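Local atomic coordinates of thymidylate synthase thyX (Helicobacter pylori, PDB entry 3N3Y), a protein that probably catalyses the FAD-dependent reductive methylation of dUMP to dTMP, with methylenetetrahydrofolate as methyl donor and NADPH as reductant. Residues I26-C29 with W30-F33. Sequence-based numbering, arbitrary orientation.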
# COMPACT_ATOMS: atom_id res chain seq x y z
N ILE A 26 0.76 21.48 3.12
CA ILE A 26 -0.09 22.00 2.06
C ILE A 26 0.54 23.23 1.40
O ILE A 26 0.51 23.40 0.18
CB ILE A 26 -1.50 22.32 2.59
CG1 ILE A 26 -2.15 21.03 3.12
CG2 ILE A 26 -2.34 22.97 1.50
CD1 ILE A 26 -3.44 21.24 3.88
N ARG A 27 1.12 24.09 2.24
CA ARG A 27 1.70 25.33 1.77
C ARG A 27 2.99 25.07 0.99
O ARG A 27 3.36 25.86 0.13
CB ARG A 27 1.91 26.31 2.93
CG ARG A 27 0.62 26.60 3.69
CD ARG A 27 0.54 28.01 4.24
NE ARG A 27 -0.48 28.77 3.52
CZ ARG A 27 -1.62 29.16 4.05
NH1 ARG A 27 -1.90 28.91 5.32
NH2 ARG A 27 -2.49 29.83 3.31
N THR A 28 3.65 23.96 1.30
CA THR A 28 4.86 23.58 0.59
C THR A 28 4.61 23.41 -0.91
O THR A 28 5.47 23.73 -1.72
CB THR A 28 5.47 22.27 1.13
OG1 THR A 28 6.06 22.50 2.42
CG2 THR A 28 6.55 21.78 0.19
N CYS A 29 3.42 22.92 -1.27
CA CYS A 29 3.13 22.60 -2.66
C CYS A 29 3.13 23.84 -3.54
O CYS A 29 3.71 23.84 -4.61
CB CYS A 29 1.80 21.86 -2.79
SG CYS A 29 1.76 20.24 -1.98
N TRP A 30 2.47 24.90 -3.07
CA TRP A 30 2.38 26.14 -3.82
C TRP A 30 3.25 27.23 -3.21
O TRP A 30 3.19 28.37 -3.63
CB TRP A 30 0.94 26.63 -3.90
CG TRP A 30 0.03 25.66 -4.53
CD1 TRP A 30 -0.18 25.49 -5.87
CD2 TRP A 30 -0.81 24.70 -3.86
NE1 TRP A 30 -1.10 24.48 -6.08
CE2 TRP A 30 -1.50 23.98 -4.86
CE3 TRP A 30 -1.04 24.39 -2.52
CZ2 TRP A 30 -2.41 22.96 -4.56
CZ3 TRP A 30 -1.94 23.37 -2.22
CH2 TRP A 30 -2.61 22.67 -3.24
N GLN A 31 4.04 26.85 -2.21
CA GLN A 31 4.99 27.77 -1.58
C GLN A 31 4.33 29.07 -1.09
O GLN A 31 4.84 30.16 -1.32
CB GLN A 31 6.15 28.09 -2.55
CG GLN A 31 7.05 26.90 -2.89
CD GLN A 31 7.96 26.49 -1.73
OE1 GLN A 31 7.87 25.37 -1.21
NE2 GLN A 31 8.85 27.40 -1.33
N SER A 32 3.20 28.93 -0.41
CA SER A 32 2.37 30.06 -0.01
C SER A 32 2.51 30.36 1.48
O SER A 32 1.55 30.78 2.13
CB SER A 32 0.91 29.73 -0.31
OG SER A 32 0.53 28.57 0.42
N PHE A 33 3.70 30.15 2.04
CA PHE A 33 3.94 30.40 3.45
C PHE A 33 3.63 31.86 3.85
O PHE A 33 3.34 32.14 5.00
CB PHE A 33 5.38 30.05 3.82
CG PHE A 33 5.80 28.70 3.32
CD1 PHE A 33 5.44 27.55 4.02
CD2 PHE A 33 6.55 28.57 2.16
CE1 PHE A 33 5.82 26.30 3.56
CE2 PHE A 33 6.93 27.33 1.70
CZ PHE A 33 6.57 26.19 2.40
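Arg27 and Ser32 meet twice where helix 20-30 ends and the chain turns back over its last turn. On the backbone, Ser32 N donates to Arg27 O at 3.1 Å, from a position tilted 21° out of the carbonyl plane. This six-to-one bond forms as Gln31 leaves helical geometry with a positive phi of 54°, the reversal found at helix C-termini of the Schellman type; a weak, longer bond from Gln31 N to Thr28 O accompanies it. The side chains add a second bond. Arg27 NE points its N-H at Ser32 OG (3.3 Å), which lies close to the guanidinium plane. With chi1 of 60°, the serine hydroxyl sits between its own backbone N and carbonyl carbon and faces the arginine. Beyond NE, the guanidinium carries on through NH1 to a salt bridge with Asp43.

Aromatic rings pack on both flanks of the turn. Cys29 lays CB over one face of the Trp30 ring, 4.0 Å from the centroid of the six-membered ring, a CH-pi contact, while Cys29 SG stands above the same face, 5.1 Å from that centroid, a sulfur-aromatic contact at a distance. Ile26 reaches the indole edge instead, its CG2 in the ring plane and 3.8 Å from Trp30 CZ3. Phe33 folds back beside Thr28: its CZ comes within 3.6 Å of Thr28 CA, and Thr28 OG1, hydrogen-bonded to Gln24 O, lies at the ring edge. Arg27 O is above one face of this phenyl ring, offset toward the rim.

Trp30 also meets His56 edge-to-face. The chemistry thus divides: backbone and side-chain bonds, two of them between Arg27 and Ser32, hold the chain reversal, whereas Cys29, which touches FAD, and Trp30, which meets Tyr95 of a second subunit, place the helix end at a flavin site that several subunits share.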